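Local coordinates for protein aminoglycoside-O-phosphotransferase VIII (Streptomyces rimosus, PDB 4H05) that phosphorylates aminoglycoside antibiotics at the 3'-hydroxyl with ATP as the probable phosphate donor, a kinase-like reaction that confers antibiotic resistance, at residues 22-27 with 37-42; 44-49 with 92-97; 99-104 with 192-197; 122-127 with 185-190. All coordinates share one frame; numbering follows the deposited sequence. Where two conformers were deposited one is given.

Contact 1: 22-27 with 37-42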
loop_
_atom_site.group_PDB
_atom_site.type_symbol
_atom_site.label_atom_id
_atom_site.label_comp_id
_atom_site.label_asym_id
_atom_site.label_seq_id
_atom_site.Cartn_x
_atom_site.Cartn_y
_atom_site.Cartn_z
ATOM N N GLU A 22 -1.173 -9.660 23.999
ATOM C CA GLU A 22 -2.531 -9.800 23.602
ATOM C C GLU A 22 -2.722 -9.508 22.110
ATOM O O GLU A 22 -2.283 -8.531 21.616
ATOM C CB GLU A 22 -3.415 -8.882 24.413
ATOM C CG GLU A 22 -4.865 -8.846 23.918
ATOM C CD GLU A 22 -5.751 -8.040 24.870
ATOM O OE1 GLU A 22 -5.611 -6.783 24.930
ATOM O OE2 GLU A 22 -6.596 -8.689 25.538
ATOM N N TRP A 23 -3.445 -10.408 21.443
ATOM C CA TRP A 23 -3.767 -10.322 20.048
ATOM C C TRP A 23 -5.047 -9.646 19.700
ATOM O O TRP A 23 -6.095 -10.106 20.047
ATOM C CB TRP A 23 -3.813 -11.724 19.482
ATOM C CG TRP A 23 -2.465 -12.375 19.381
ATOM C CD1 TRP A 23 -1.580 -12.680 20.401
ATOM C CD2 TRP A 23 -1.810 -12.887 18.150
ATOM N NE1 TRP A 23 -0.477 -13.313 19.908
ATOM C CE2 TRP A 23 -0.540 -13.447 18.575
ATOM C CE3 TRP A 23 -2.163 -12.939 16.807
ATOM C CZ2 TRP A 23 0.321 -14.032 17.704
ATOM C CZ3 TRP A 23 -1.258 -13.503 15.915
ATOM C CH2 TRP A 23 -0.034 -14.032 16.362
ATOM N N VAL A 24 -4.976 -8.617 18.866
ATOM C CA VAL A 24 -6.147 -7.926 18.392
ATOM C C VAL A 24 -6.283 -8.119 16.887
ATOM O O VAL A 24 -5.330 -7.901 16.117
ATOM C CB VAL A 24 -6.022 -6.471 18.670
ATOM C CG1 VAL A 24 -7.320 -5.756 18.330
ATOM C CG2 VAL A 24 -5.639 -6.293 20.138
ATOM N N VAL A 25 -7.451 -8.572 16.463
ATOM C CA VAL A 25 -7.675 -8.756 15.054
ATOM C C VAL A 25 -7.960 -7.430 14.432
ATOM O O VAL A 25 -8.795 -6.689 14.930
ATOM C CB VAL A 25 -8.804 -9.684 14.799
ATOM C CG1 VAL A 25 -9.169 -9.643 13.320
ATOM C CG2 VAL A 25 -8.336 -11.066 15.232
ATOM N N VAL A 26 -7.199 -7.081 13.405
ATOM C CA VAL A 26 -7.456 -5.832 12.693
ATOM C C VAL A 26 -7.996 -6.152 11.299
ATOM O O VAL A 26 -8.738 -5.354 10.752
ATOM C CB VAL A 26 -6.282 -4.793 12.759
ATOM C CG1 VAL A 26 -5.014 -5.390 13.341
ATOM C CG2 VAL A 26 -6.035 -4.112 11.406
ATOM N N GLU A 27 -7.714 -7.338 10.761
ATOM C CA GLU A 27 -8.403 -7.796 9.558
ATOM C C GLU A 27 -8.206 -9.281 9.467
ATOM O O GLU A 27 -7.061 -9.744 9.551
ATOM C CB GLU A 27 -7.800 -7.110 8.325
ATOM C CG GLU A 27 -8.680 -7.115 7.081
ATOM C CD GLU A 27 -8.346 -5.954 6.126
ATOM O OE1 GLU A 27 -9.177 -5.666 5.220
ATOM O OE2 GLU A 27 -7.259 -5.317 6.285
ATOM N N ARG A 37 -2.678 -6.677 15.681
ATOM C CA ARG A 37 -1.988 -5.827 16.618
ATOM C C ARG A 37 -1.770 -6.596 17.912
ATOM O O ARG A 37 -2.747 -7.119 18.519
ATOM C CB ARG A 37 -2.829 -4.618 16.886
ATOM C CG ARG A 37 -2.221 -3.627 17.871
ATOM C CD ARG A 37 -3.223 -2.492 18.157
ATOM N NE ARG A 37 -3.326 -1.623 16.979
ATOM C CZ ARG A 37 -2.481 -0.620 16.691
ATOM N NH1 ARG A 37 -2.665 0.106 15.593
ATOM N NH2 ARG A 37 -1.448 -0.333 17.491
ATOM N N LEU A 38 -0.502 -6.759 18.287
ATOM C CA LEU A 38 -0.123 -7.501 19.495
ATOM C C LEU A 38 0.349 -6.498 20.471
ATOM O O LEU A 38 1.220 -5.711 20.159
ATOM C CB LEU A 38 1.027 -8.457 19.293
ATOM C CG LEU A 38 0.748 -9.870 18.864
ATOM C CD1 LEU A 38 -0.119 -9.766 17.560
ATOM C CD2 LEU A 38 2.093 -10.630 18.731
ATOM N N ARG A 39 -0.154 -6.574 21.687
ATOM C CA ARG A 39 0.159 -5.564 22.677
ATOM C C ARG A 39 0.281 -6.105 24.074
ATOM O O ARG A 39 -0.507 -6.955 24.479
ATOM C CB ARG A 39 -0.920 -4.513 22.663
ATOM C CG ARG A 39 -2.305 -5.045 22.920
ATOM C CD ARG A 39 -3.322 -3.917 22.846
ATOM N NE ARG A 39 -4.627 -4.383 23.316
ATOM C CZ ARG A 39 -5.804 -3.862 22.972
ATOM N NH1 ARG A 39 -5.864 -2.839 22.104
ATOM N NH2 ARG A 39 -6.933 -4.354 23.510
ATOM N N GLY A 40 1.234 -5.566 24.816
ATOM C CA GLY A 40 1.583 -6.064 26.151
ATOM C C GLY A 40 2.758 -5.261 26.661
ATOM O O GLY A 40 3.721 -5.006 25.913
ATOM N N GLY A 41 2.699 -4.918 27.946
ATOM C CA GLY A 41 3.415 -3.765 28.507
ATOM C C GLY A 41 4.732 -3.104 28.086
ATOM O O GLY A 41 5.782 -3.708 28.175
ATOM N N GLY A 42 4.739 -1.871 27.617
ATOM C CA GLY A 42 3.770 -1.262 26.718
ATOM C C GLY A 42 4.551 -1.210 25.414
ATOM O O GLY A 42 5.045 -0.167 25.023
#
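Arg-39 holds its CG between the backbone N and the carbonyl carbon (chi1 58°), and with the chain then extended to NE its guanidinium lies beside Glu-22, whose CG is anti to the backbone N (chi1 173°) and whose chain also runs out straight. One carboxylate oxygen accepts both N-H groups of a side-on salt bridge: Glu-22 OE1 is 3.1 Å from Arg-39 NE and as far from Arg-39 NH2. The oxygen sits in the guanidinium plane, at its edge. At the carboxylate, NE arrives on the anti side and NH2 from above the plane, the two flat groups turned 58° apart. Val-24 CG2 covers one face of the same guanidinium, 3.7 Å from Arg-39 CZ.

Trp-23 and Leu-38 meet on the opposite face of the sheet as a non-hydrogen-bonded antiparallel pair. Leu-38 CG stands 3.8 Å from the centroid of the indole five-membered ring, almost on its normal, a CH-pi contact, while Leu-38 CD1 comes within 3.6 Å of Trp-23 CD2. Leu-11 and Leu-14 of helix 6-17 also pack on the indole, and Arg-15 makes a cation-pi contact with it.

Backbone bonds in both directions join Glu-22 to Arg-39 and Val-24 to Arg-37, the hydrogen-bonded pairs of an antiparallel hairpin. This hairpin edges the five-stranded sheet of the kinase-like N-terminal lobe, and as in such kinases its loop probably lies over the nucleotide. A classic bulge at Val-26 and Glu-27 faces Val-35. The chemistry divides by face: an exposed ion pair with an aliphatic lid, and an apolar Trp-23/Leu-38 pair turned toward the helix.

Contact 2: 44-49 with 92-97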
loop_
_atom_site.group_PDB
_atom_site.type_symbol
_atom_site.label_atom_id
_atom_site.label_comp_id
_atom_site.label_asym_id
_atom_site.label_seq_id
_atom_site.Cartn_x
_atom_site.Cartn_y
_atom_site.Cartn_z
ATOM N N GLU A 44 4.012 -2.623 21.334
ATOM C CA GLU A 44 2.962 -2.991 20.381
ATOM C C GLU A 44 3.669 -3.396 19.164
ATOM O O GLU A 44 4.638 -2.767 18.827
ATOM C CB GLU A 44 1.986 -1.859 20.040
ATOM C CG GLU A 44 1.095 -1.504 21.216
ATOM C CD GLU A 44 -0.383 -1.243 20.887
ATOM O OE1 GLU A 44 -0.818 -1.344 19.706
ATOM O OE2 GLU A 44 -1.140 -0.953 21.859
ATOM N N LEU A 45 3.238 -4.530 18.588
ATOM C CA LEU A 45 3.691 -5.040 17.306
ATOM C C LEU A 45 2.524 -5.146 16.350
ATOM O O LEU A 45 1.359 -5.381 16.728
ATOM C CB LEU A 45 4.297 -6.413 17.437
ATOM C CG LEU A 45 5.371 -6.447 18.539
ATOM C CD1 LEU A 45 5.766 -7.852 18.855
ATOM C CD2 LEU A 45 6.654 -5.680 18.140
ATOM N N PHE A 46 2.856 -5.027 15.093
ATOM C CA PHE A 46 1.972 -5.436 14.032
ATOM C C PHE A 46 2.412 -6.792 13.477
ATOM O O PHE A 46 3.616 -7.000 13.189
ATOM C CB PHE A 46 2.078 -4.408 12.869
ATOM C CG PHE A 46 1.490 -3.048 13.135
ATOM C CD1 PHE A 46 1.722 -1.998 12.204
ATOM C CD2 PHE A 46 0.723 -2.748 14.281
ATOM C CE1 PHE A 46 1.198 -0.721 12.411
ATOM C CE2 PHE A 46 0.208 -1.460 14.472
ATOM C CZ PHE A 46 0.449 -0.450 13.529
ATOM N N VAL A 47 1.454 -7.691 13.232
ATOM C CA VAL A 47 1.735 -9.061 12.701
ATOM C C VAL A 47 0.843 -9.312 11.519
ATOM O O VAL A 47 -0.361 -9.068 11.582
ATOM C CB VAL A 47 1.474 -10.147 13.723
ATOM C CG1 VAL A 47 1.524 -11.510 13.071
ATOM C CG2 VAL A 47 2.408 -10.000 14.931
ATOM N N LYS A 48 1.461 -9.688 10.408
ATOM C CA LYS A 48 0.770 -9.988 9.167
ATOM C C LYS A 48 1.106 -11.438 8.857
ATOM O O LYS A 48 2.256 -11.848 8.939
ATOM C CB LYS A 48 1.222 -9.072 8.003
ATOM C CG LYS A 48 0.688 -7.653 8.117
ATOM C CD LYS A 48 1.151 -6.634 7.070
ATOM C CE LYS A 48 1.067 -7.121 5.662
ATOM N NZ LYS A 48 1.567 -6.091 4.712
ATOM N N VAL A 49 0.082 -12.205 8.529
ATOM C CA VAL A 49 0.276 -13.559 8.039
ATOM C C VAL A 49 -0.542 -13.634 6.757
ATOM O O VAL A 49 -1.670 -13.140 6.696
ATOM C CB VAL A 49 -0.197 -14.600 9.110
ATOM C CG1 VAL A 49 0.302 -16.010 8.790
ATOM C CG2 VAL A 49 0.307 -14.206 10.492
ATOM N N THR A 92 6.471 -6.519 12.806
ATOM C CA THR A 92 7.098 -5.259 12.942
ATOM C C THR A 92 6.677 -4.572 14.199
ATOM O O THR A 92 5.653 -4.889 14.783
ATOM C CB THR A 92 6.781 -4.283 11.772
ATOM O OG1 THR A 92 5.464 -3.729 11.898
ATOM C CG2 THR A 92 6.900 -5.005 10.407
ATOM N N GLU A 93 7.497 -3.638 14.641
ATOM C CA GLU A 93 7.059 -2.717 15.673
ATOM C C GLU A 93 5.855 -2.002 15.156
ATOM O O GLU A 93 5.798 -1.742 13.984
ATOM C CB GLU A 93 8.181 -1.723 15.986
ATOM C CG GLU A 93 9.347 -2.487 16.601
ATOM C CD GLU A 93 10.477 -1.604 17.103
ATOM O OE1 GLU A 93 10.455 -0.400 16.802
ATOM O OE2 GLU A 93 11.382 -2.146 17.773
ATOM N N ALA A 94 4.862 -1.747 16.008
ATOM C CA ALA A 94 3.657 -1.093 15.584
ATOM C C ALA A 94 4.065 0.336 15.248
ATOM O O ALA A 94 5.080 0.784 15.778
ATOM C CB ALA A 94 2.628 -1.112 16.713
ATOM N N VAL A 95 3.340 0.992 14.330
ATOM C CA VAL A 95 3.572 2.438 13.990
ATOM C C VAL A 95 2.594 3.276 14.815
ATOM O O VAL A 95 1.417 3.014 14.760
ATOM C CB VAL A 95 3.311 2.728 12.462
ATOM C CG1 VAL A 95 3.574 4.196 12.118
ATOM C CG2 VAL A 95 4.179 1.841 11.597
ATOM N N PRO A 96 3.066 4.279 15.581
ATOM C CA PRO A 96 2.073 4.952 16.390
ATOM C C PRO A 96 1.195 5.821 15.521
ATOM O O PRO A 96 1.427 5.913 14.351
ATOM C CB PRO A 96 2.901 5.820 17.358
ATOM C CG PRO A 96 4.229 5.972 16.655
ATOM C CD PRO A 96 4.433 4.689 15.901
ATOM N N GLY A 97 0.133 6.367 16.096
ATOM C CA GLY A 97 -0.643 7.383 15.495
ATOM C C GLY A 97 -1.904 6.858 14.855
ATOM O O GLY A 97 -2.350 5.760 15.159
#
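Strands 43-50 and 86-93 are antiparallel neighbours in the five-stranded sheet of the kinase-like N-terminal lobe, and Phe-46 packs where the second of them runs out into the linker toward the other lobe. Phe-46 and Thr-92 form a hydrogen-bonded pair, Phe-46 N to Thr-92 O at 2.8 Å and Thr-92 N to Phe-46 O at 2.9 Å. One more bond follows beyond the strand end, from Ala-94 N to Glu-44 O at 3.0 Å.

With CG anti to the carbonyl carbon (chi1 -70°), the Phe-46 ring reaches along the departing chain. Ala-94 CA lies over the middle of one ring face, 3.6 Å from the centroid, as a CH-pi contact. Ala-94 CB closes on Phe-46 CE2 at 3.3 Å, and Val-95 CG2 approaches Phe-46 CE1 at 4.0 Å. Thr-92 OG1 donates to the carbonyl of the following residue, Glu-93 O.

Strand 35-40 flanks 43-50 on its other edge, where Arg-37 touches Phe-46 and pairs with Glu-44. Val-47 and Val-49 pack against helix 6-17, while Lys-48 forms salt bridges with Glu-61 of helix 54-71 and with Asp-210, a predicted magnesium ligand.

Contact 3: 99-104 with 192-197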
loop_
_atom_site.group_PDB
_atom_site.type_symbol
_atom_site.label_atom_id
_atom_site.label_comp_id
_atom_site.label_asym_id
_atom_site.label_seq_id
_atom_site.Cartn_x
_atom_site.Cartn_y
_atom_site.Cartn_z
ATOM N N PRO A 99 -4.301 6.346 11.280
ATOM C CA PRO A 99 -4.200 6.283 9.833
ATOM C C PRO A 99 -4.968 7.386 9.102
ATOM O O PRO A 99 -5.963 7.879 9.610
ATOM C CB PRO A 99 -4.716 4.897 9.494
ATOM C CG PRO A 99 -5.455 4.382 10.691
ATOM C CD PRO A 99 -5.074 5.243 11.877
ATOM N N ALA A 100 -4.473 7.798 7.941
ATOM C CA ALA A 100 -5.093 8.814 7.102
ATOM C C ALA A 100 -6.564 8.460 6.665
ATOM O O ALA A 100 -7.328 9.339 6.288
ATOM C CB ALA A 100 -4.214 9.088 5.875
ATOM N N SER A 101 -6.798 7.155 6.602
ATOM C CA SER A 101 -8.027 6.381 6.688
ATOM C C SER A 101 -9.089 6.708 7.775
ATOM O O SER A 101 -10.282 6.468 7.592
ATOM C CB SER A 101 -7.509 4.999 7.125
ATOM O OG SER A 101 -8.153 3.986 6.429
ATOM N N ALA A 102 -8.659 7.095 8.963
ATOM C CA ALA A 102 -9.613 7.329 10.047
ATOM C C ALA A 102 -10.382 8.601 9.700
ATOM O O ALA A 102 -10.010 9.320 8.767
ATOM C CB ALA A 102 -8.916 7.472 11.390
ATOM N N ARG A 103 -11.476 8.847 10.426
ATOM C CA ARG A 103 -12.207 10.108 10.302
ATOM C C ARG A 103 -11.429 11.132 11.146
ATOM O O ARG A 103 -11.391 11.058 12.356
ATOM C CB ARG A 103 -13.665 9.958 10.788
ATOM C CG ARG A 103 -14.527 11.228 10.609
ATOM C CD ARG A 103 -16.031 11.118 10.996
ATOM N NE ARG A 103 -16.340 10.381 12.232
ATOM C CZ ARG A 103 -15.927 10.716 13.461
ATOM N NH1 ARG A 103 -15.139 11.767 13.669
ATOM N NH2 ARG A 103 -16.281 9.970 14.505
ATOM N N TRP A 104 -10.794 12.076 10.495
ATOM C CA TRP A 104 -9.994 13.034 11.170
ATOM C C TRP A 104 -10.843 14.257 11.519
ATOM O O TRP A 104 -11.790 14.587 10.774
ATOM C CB TRP A 104 -8.818 13.428 10.265
ATOM C CG TRP A 104 -7.634 12.511 10.337
ATOM C CD1 TRP A 104 -7.496 11.269 9.712
ATOM C CD2 TRP A 104 -6.387 12.697 11.090
ATOM N NE1 TRP A 104 -6.330 10.677 10.056
ATOM C CE2 TRP A 104 -5.602 11.487 10.873
ATOM C CE3 TRP A 104 -5.866 13.707 11.898
ATOM C CZ2 TRP A 104 -4.334 11.320 11.425
ATOM C CZ3 TRP A 104 -4.598 13.547 12.441
ATOM C CH2 TRP A 104 -3.842 12.367 12.221
ATOM N N CYS A 192 -2.556 4.423 -0.289
ATOM C CA CYS A 192 -3.886 4.750 0.041
ATOM C C CYS A 192 -3.776 5.251 1.475
ATOM O O CYS A 192 -2.855 4.895 2.200
ATOM C CB CYS A 192 -4.802 3.550 -0.093
ATOM S SG CYS A 192 -4.162 2.015 0.578
ATOM N N PRO A 193 -4.747 6.028 1.917
ATOM C CA PRO A 193 -4.678 6.619 3.244
ATOM C C PRO A 193 -4.632 5.550 4.363
ATOM O O PRO A 193 -4.123 5.773 5.436
ATOM C CB PRO A 193 -5.934 7.486 3.283
ATOM C CG PRO A 193 -6.254 7.741 1.828
ATOM C CD PRO A 193 -5.983 6.407 1.229
ATOM N N ASP A 194 -5.128 4.389 4.058
ATOM C CA ASP A 194 -5.004 3.250 4.889
ATOM C C ASP A 194 -3.605 2.872 5.248
ATOM O O ASP A 194 -3.394 2.456 6.302
ATOM C CB ASP A 194 -5.728 2.048 4.235
ATOM C CG ASP A 194 -7.045 1.798 4.889
ATOM O OD1 ASP A 194 -7.039 1.808 6.139
ATOM O OD2 ASP A 194 -8.083 1.684 4.205
ATOM N N ASN A 195 -2.644 3.057 4.374
ATOM C CA ASN A 195 -1.284 2.618 4.592
ATOM C C ASN A 195 -0.333 3.690 5.089
ATOM O O ASN A 195 0.936 3.538 5.054
ATOM C CB ASN A 195 -0.882 2.096 3.211
ATOM C CG ASN A 195 -1.603 0.840 2.909
ATOM O OD1 ASN A 195 -1.926 0.161 3.875
ATOM N ND2 ASN A 195 -1.852 0.500 1.622
ATOM N N VAL A 196 -0.918 4.819 5.507
ATOM C CA VAL A 196 -0.145 5.956 6.052
ATOM C C VAL A 196 -0.726 6.364 7.406
ATOM O O VAL A 196 -1.944 6.606 7.571
ATOM C CB VAL A 196 -0.178 7.165 5.127
ATOM C CG1 VAL A 196 0.740 8.269 5.634
ATOM C CG2 VAL A 196 0.220 6.773 3.717
ATOM N N LEU A 197 0.143 6.355 8.389
ATOM C CA LEU A 197 -0.269 6.689 9.714
ATOM C C LEU A 197 0.411 8.006 10.065
ATOM O O LEU A 197 1.473 8.347 9.529
ATOM C CB LEU A 197 0.147 5.589 10.681
ATOM C CG LEU A 197 -0.789 4.364 10.784
ATOM C CD1 LEU A 197 -0.085 3.241 10.122
ATOM C CD2 LEU A 197 -1.133 3.892 12.172
#
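Pro-99 and Leu-197 lie side by side on one face of the small three-stranded sheet 98-99, 196-198, 205-208, where they form a non-hydrogen-bonded antiparallel pair. Pro-99 CB is 4.2 Å from Leu-197 CG, so the ring of one rests alongside the branch point of the other. Just past this pair, Ala-100 N donates to Val-196 O at 2.8 Å.

Segment 192-197 spans the end of the catalytic loop of the kinase-like fold and the start of strand 196-198: it carries Asn-195, a predicted magnesium ligand, and follows closely on Asp-190, the predicted proton acceptor. Segment 99-104 packs against the side of this loop away from the Asn-195 side chain, which donates through ND2 to Asp-190 O.

The short 3-10 turn at Pro-193 and Asp-194 gives the loop its second meeting point. Ala-100 CB points toward Pro-193, nearest its carbonyl O, and also meets Pro-193 CB at 3.5 Å, a close carbon-carbon approach. Ser-101 N makes a weak bond to Pro-193 O. The hydroxyl of Ser-101 is directed at the Asp-194 carboxylate, but as modelled it crowds that group, so the details of this bond are doubtful.

Helix 109-124 backs the buried part, Val-112 lying against Ala-100 and Leu-116 against Val-196. Within 99-104, Trp-104 folds its indole back to Pro-99: NE1 donates to Pro-99 O at 2.9 Å from one face of that carbonyl's plane, while Ala-102 N, also 2.9 Å away, reaches the same oxygen from the other.

Contact 4: 122-127 with 185-190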
loop_
_atom_site.group_PDB
_atom_site.type_symbol
_atom_site.label_atom_id
_atom_site.label_comp_id
_atom_site.label_asym_id
_atom_site.label_seq_id
_atom_site.Cartn_x
_atom_site.Cartn_y
_atom_site.Cartn_z
ATOM N N SER A 122 8.749 12.645 -0.778
ATOM C CA SER A 122 9.941 12.170 -0.212
ATOM C C SER A 122 10.261 10.797 -0.793
ATOM O O SER A 122 11.409 10.439 -1.012
ATOM C CB SER A 122 9.745 12.071 1.321
ATOM O OG SER A 122 9.489 13.335 1.917
ATOM N N LEU A 123 9.244 9.996 -0.991
ATOM C CA LEU A 123 9.393 8.702 -1.654
ATOM C C LEU A 123 9.897 8.995 -3.090
ATOM O O LEU A 123 10.926 8.473 -3.555
ATOM C CB LEU A 123 8.020 8.050 -1.688
ATOM C CG LEU A 123 7.620 6.628 -1.374
ATOM C CD1 LEU A 123 8.471 5.952 -0.293
ATOM C CD2 LEU A 123 6.099 6.646 -1.075
ATOM N N HIS A 124 9.222 9.903 -3.789
ATOM C CA HIS A 124 9.608 10.152 -5.187
ATOM C C HIS A 124 10.851 10.937 -5.342
ATOM O O HIS A 124 11.250 11.091 -6.440
ATOM C CB HIS A 124 8.481 10.701 -6.055
ATOM C CG HIS A 124 7.207 9.889 -5.971
ATOM N ND1 HIS A 124 6.008 10.381 -6.320
ATOM C CD2 HIS A 124 6.979 8.631 -5.491
ATOM C CE1 HIS A 124 5.054 9.457 -6.089
ATOM N NE2 HIS A 124 5.636 8.384 -5.586
ATOM N N ALA A 125 11.487 11.391 -4.243
ATOM C CA ALA A 125 12.782 12.098 -4.309
ATOM C C ALA A 125 13.900 11.149 -4.266
ATOM O O ALA A 125 14.999 11.551 -4.499
ATOM C CB ALA A 125 12.963 13.066 -3.161
ATOM N N LEU A 126 13.658 9.903 -3.849
ATOM C CA LEU A 126 14.726 8.914 -3.877
ATOM C C LEU A 126 15.209 8.759 -5.312
ATOM O O LEU A 126 14.462 8.899 -6.225
ATOM C CB LEU A 126 14.221 7.562 -3.363
ATOM C CG LEU A 126 14.065 7.560 -1.881
ATOM C CD1 LEU A 126 13.170 6.436 -1.397
ATOM C CD2 LEU A 126 15.459 7.506 -1.296
ATOM N N ASP A 127 16.469 8.440 -5.512
ATOM C CA ASP A 127 16.956 8.169 -6.838
ATOM C C ASP A 127 16.598 6.678 -7.115
ATOM O O ASP A 127 17.101 5.787 -6.482
ATOM C CB ASP A 127 18.476 8.458 -6.845
ATOM C CG ASP A 127 19.161 8.092 -8.176
ATOM O OD1 ASP A 127 20.363 8.384 -8.302
ATOM O OD2 ASP A 127 18.523 7.509 -9.086
ATOM N N ALA A 185 9.971 6.754 -10.532
ATOM C CA ALA A 185 10.379 7.136 -9.187
ATOM C C ALA A 185 10.235 5.887 -8.286
ATOM O O ALA A 185 9.636 4.880 -8.650
ATOM C CB ALA A 185 9.477 8.248 -8.663
ATOM N N VAL A 186 10.782 5.956 -7.089
ATOM C CA VAL A 186 10.513 4.909 -6.096
ATOM C C VAL A 186 9.157 5.105 -5.542
ATOM O O VAL A 186 8.921 6.123 -4.801
ATOM C CB VAL A 186 11.538 4.917 -4.959
ATOM C CG1 VAL A 186 11.175 3.831 -3.872
ATOM C CG2 VAL A 186 12.946 4.746 -5.559
ATOM N N CYS A 187 8.277 4.139 -5.900
ATOM C CA CYS A 187 6.849 4.117 -5.517
ATOM C C CYS A 187 6.511 3.137 -4.383
ATOM O O CYS A 187 7.217 2.133 -4.191
ATOM C CB CYS A 187 5.984 3.856 -6.743
ATOM S SG CYS A 187 6.035 5.216 -7.987
ATOM N N HIS A 188 5.515 3.498 -3.558
ATOM C CA HIS A 188 4.940 2.575 -2.628
ATOM C C HIS A 188 4.121 1.509 -3.341
ATOM O O HIS A 188 4.248 0.337 -3.094
ATOM C CB HIS A 188 4.048 3.367 -1.753
ATOM C CG HIS A 188 3.378 2.548 -0.669
ATOM N ND1 HIS A 188 2.180 1.924 -0.846
ATOM C CD2 HIS A 188 3.766 2.291 0.599
ATOM C CE1 HIS A 188 1.853 1.332 0.237
ATOM N NE2 HIS A 188 2.814 1.536 1.147
ATOM N N GLY A 189 3.201 1.946 -4.184
ATOM C CA GLY A 189 2.425 1.078 -5.062
ATOM C C GLY A 189 1.058 0.654 -4.586
ATOM O O GLY A 189 0.294 0.014 -5.355
ATOM N N ASP A 190 0.784 0.912 -3.307
ATOM C CA ASP A 190 -0.584 0.900 -2.789
ATOM C C ASP A 190 -0.764 2.069 -1.789
ATOM O O ASP A 190 -1.149 1.875 -0.616
ATOM C CB ASP A 190 -0.928 -0.453 -2.190
ATOM C CG ASP A 190 -2.407 -0.588 -1.863
ATOM O OD1 ASP A 190 -2.729 -1.516 -1.184
ATOM O OD2 ASP A 190 -3.227 0.261 -2.233
HETATM O O HOH W 1 11.857 8.329 -6.576
#
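Leu-126 lies obliquely across Val-186, its CB 3.8 Å from Val-186 CG2, an apolar contact between the chain after helix 109-124 and strand 184-187. Trp-67 of helix 54-71 touches both side chains. Leu-123 stretches toward the loop that follows the strand, where its CD2 meets His-188 CB at 3.9 Å. Ala-185 CB packs against His-124 CB at 3.7 Å.

The aromatic contacts centre on His-124. With CG anti to the carbonyl carbon (chi1 -51°), the imidazole swings toward the strand and presents its edge to the backbone: CD2 stands 3.2 Å from Val-186 O, nearly in the ring plane. Cys-187 SG approaches the ring obliquely, 4.6 Å from its centroid. Both ring nitrogens have other partners, ND1 the hydroxyl of Tyr-250 and NE2 the carboxylate of Asp-222, and these bonds fix the rotation of the ring.

No direct hydrogen bond joins the two segments, and a water does that work instead. It accepts from Val-186 N at 2.7 Å and donates to Leu-126 O at 2.7 Å and, over a longer distance, to Leu-123 O, so a buried strand amide and the carbonyls of Leu-123 and Leu-126 are satisfied together.

Polar bonds shape the chain beyond the strand: within it Asp-190 N donates to His-188 ND1 at 3.0 Å, and outward His-188 NE2 is bonded to Ile-209 O. The sequence His-Gly-Asp that closes the segment is the catalytic-loop motif of aminoglycoside phosphotransferases, counterpart of the HRD motif in protein kinases, and Asp-190 is its predicted proton acceptor.

In the fold
Along the chain contacts 1, 2 and 3 come in series, with contact 4 nested inside the loop that contact 3 closes. Contacts 1 and 2 share the five-stranded sheet of the N-terminal lobe; their centres are about 8 Å apart, and strands 35-40 and 43-50 are neighbours in it. Contact 3 lies about 15 Å from contact 2, centre to centre, and Leu-197 packs on the linker backbone at Val-95 to Gly-97. Contact 4 is about 18 Å from contact 3, centre to centre, joined to it by Asn-195 ND2 and Asp-190 O. From contact 1 to contact 4 the centres span about 30 Å, running from the probable nucleotide-binding lobe through what is probably the interlobe hinge to the catalytic loop, as in protein kinases.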